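Side-chain contact in metal-dependent hydrolase (Lactobacillus plantarum, PDB 2F6K), which probably acts as a metal-dependent decarboxylase of the amidohydrolase superfamily, related to the enzyme that decarboxylates aminocarboxymuconate semialdehyde in tryptophan breakdown: residues R21-D26 against V61-K66. Numbering follows the deposited sequence.
Sequences RHVPGD and VNFGDK
The rings of His22 and Phe63 form an offset stack, with centroids 4.7 Å apart and planes at 27°. Phe63 CB lies over one face of the imidazole, 4.0 Å from its centroid. Arg21 CG covers the opposite face. In return, His22 CB sits over a face of the phenyl ring, 4.1 Å from that centroid. The two CH-pi contacts are therefore reciprocal. Val61 C lies over the other phenyl face, offset toward the rim. His22 CD2 also lies over a face of the Arg21 guanidinium. The closest approach is His22 CD2 to Phe63 CD2, at 3.5 Å. His22 CB already points at Phe63; with CG anti to the carbonyl carbon (chi1 -61°), the ring swings so that CD2 comes over the phenyl face. Val23 CG2 adds a looser apolar contact, 4.3 Å from Phe63 CE1, at an oblique angle to the ring.

The polar end of His22 is held elsewhere: NE2 hydrogen-bonds Glu68 OE2 of helix 66-86. This bond helps fix the rotation of the imidazole, while Arg21 NH2, in a salt bridge to the same OE2, steadies the carboxylate. With an alanine in place of Phe63, the imidazole would probably lose its stacking partner and a gap would open beside Val23.

The contact is surface packing. It joins the C-terminal end of helix 13-22 to the loop that follows strand 49-55 and leads into helix 66-86, two neighbouring beta-alpha units of the amidohydrolase TIM barrel.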
loop_
_atom_site.group_PDB
_atom_site.type_symbol
_atom_site.label_atom_id
_atom_site.label_comp_id
_atom_site.label_asym_id
_atom_site.label_seq_id
_atom_site.Cartn_x
_atom_site.Cartn_y
_atom_site.Cartn_z
ATOM N N ARG A 21 22.883 4.355 7.235
ATOM C CA ARG A 21 22.945 2.960 6.849
ATOM C C ARG A 21 21.629 2.351 6.343
ATOM O O ARG A 21 21.645 1.547 5.414
ATOM C CB ARG A 21 23.492 2.145 8.032
ATOM C CG ARG A 21 23.664 0.656 7.773
ATOM C CD ARG A 21 24.550 -0.036 8.826
ATOM N NE ARG A 21 23.875 -0.299 10.099
ATOM C CZ ARG A 21 23.823 0.545 11.129
ATOM N NH1 ARG A 21 24.407 1.734 11.058
ATOM N NH2 ARG A 21 23.190 0.197 12.244
ATOM N N HIS A 22 20.497 2.745 6.920
ATOM C CA HIS A 22 19.211 2.154 6.529
ATOM C C HIS A 22 18.251 3.000 5.696
ATOM O O HIS A 22 17.358 2.465 5.041
ATOM C CB HIS A 22 18.456 1.664 7.775
ATOM C CG HIS A 22 19.176 0.601 8.546
ATOM N ND1 HIS A 22 19.537 -0.608 7.990
ATOM C CD2 HIS A 22 19.609 0.570 9.829
ATOM C CE1 HIS A 22 20.163 -1.338 8.898
ATOM N NE2 HIS A 22 20.220 -0.647 10.023
ATOM N N VAL A 23 18.407 4.313 5.721
ATOM C CA VAL A 23 17.500 5.153 4.960
ATOM C C VAL A 23 18.198 5.814 3.782
ATOM O O VAL A 23 19.155 6.568 3.960
ATOM C CB VAL A 23 16.883 6.250 5.854
ATOM C CG1 VAL A 23 15.923 7.103 5.045
ATOM C CG2 VAL A 23 16.166 5.621 7.038
ATOM N N PRO A 24 17.745 5.514 2.552
ATOM C CA PRO A 24 18.367 6.125 1.369
ATOM C C PRO A 24 17.863 7.566 1.235
ATOM O O PRO A 24 16.673 7.834 1.420
ATOM C CB PRO A 24 17.895 5.227 0.230
ATOM C CG PRO A 24 16.521 4.811 0.693
ATOM C CD PRO A 24 16.739 4.505 2.165
ATOM N N GLY A 25 18.770 8.491 0.938
ATOM C CA GLY A 25 18.371 9.883 0.803
ATOM C C GLY A 25 18.080 10.532 2.148
ATOM O O GLY A 25 18.604 10.099 3.176
ATOM N N ASP A 26 17.250 11.572 2.149
ATOM C CA ASP A 26 16.910 12.263 3.390
ATOM C C ASP A 26 15.704 11.612 4.060
ATOM O O ASP A 26 14.643 11.493 3.458
ATOM C CB ASP A 26 16.601 13.743 3.127
ATOM C CG ASP A 26 17.746 14.478 2.447
ATOM O OD1 ASP A 26 18.919 14.273 2.827
ATOM O OD2 ASP A 26 17.465 15.282 1.534
ATOM N N VAL A 61 13.451 4.046 15.637
ATOM C CA VAL A 61 14.546 3.123 15.366
ATOM C C VAL A 61 14.174 1.662 15.159
ATOM O O VAL A 61 14.794 0.769 15.732
ATOM C CB VAL A 61 15.614 3.202 16.465
ATOM C CG1 VAL A 61 16.384 4.494 16.336
ATOM C CG2 VAL A 61 14.956 3.111 17.834
ATOM N N ASN A 62 13.164 1.419 14.337
ATOM C CA ASN A 62 12.743 0.056 14.023
ATOM C C ASN A 62 13.087 -0.176 12.557
ATOM O O ASN A 62 12.330 0.219 11.672
ATOM C CB ASN A 62 11.236 -0.096 14.234
ATOM C CG ASN A 62 10.695 -1.418 13.708
ATOM O OD1 ASN A 62 9.484 -1.636 13.711
ATOM N ND2 ASN A 62 11.585 -2.304 13.256
ATOM N N PHE A 63 14.225 -0.811 12.298
ATOM C CA PHE A 63 14.645 -1.068 10.925
ATOM C C PHE A 63 14.528 -2.525 10.515
ATOM O O PHE A 63 15.025 -2.910 9.461
ATOM C CB PHE A 63 16.085 -0.593 10.715
ATOM C CG PHE A 63 16.286 0.861 11.025
ATOM C CD1 PHE A 63 15.651 1.841 10.268
ATOM C CD2 PHE A 63 17.077 1.252 12.104
ATOM C CE1 PHE A 63 15.795 3.192 10.583
ATOM C CE2 PHE A 63 17.232 2.595 12.429
ATOM C CZ PHE A 63 16.589 3.569 11.669
ATOM N N GLY A 64 13.871 -3.336 11.342
ATOM C CA GLY A 64 13.711 -4.741 11.008
ATOM C C GLY A 64 14.647 -5.670 11.758
ATOM O O GLY A 64 14.542 -6.894 11.644
ATOM N N ASP A 65 15.568 -5.096 12.521
ATOM C CA ASP A 65 16.519 -5.879 13.307
ATOM C C ASP A 65 16.235 -5.612 14.797
ATOM O O ASP A 65 16.502 -4.521 15.311
ATOM C CB ASP A 65 17.952 -5.458 12.949
ATOM C CG ASP A 65 19.011 -6.305 13.636
ATOM O OD1 ASP A 65 18.859 -6.632 14.833
ATOM O OD2 ASP A 65 20.017 -6.630 12.976
ATOM N N LYS A 66 15.698 -6.614 15.485
ATOM C CA LYS A 66 15.362 -6.488 16.901
ATOM C C LYS A 66 16.531 -6.096 17.798
ATOM O O LYS A 66 16.438 -5.129 18.558
ATOM C CB LYS A 66 14.759 -7.785 17.424
ATOM C CG LYS A 66 14.292 -7.679 18.859
ATOM C CD LYS A 66 13.654 -8.967 19.333
ATOM C CE LYS A 66 13.321 -8.884 20.811
ATOM N NZ LYS A 66 13.024 -10.225 21.371
#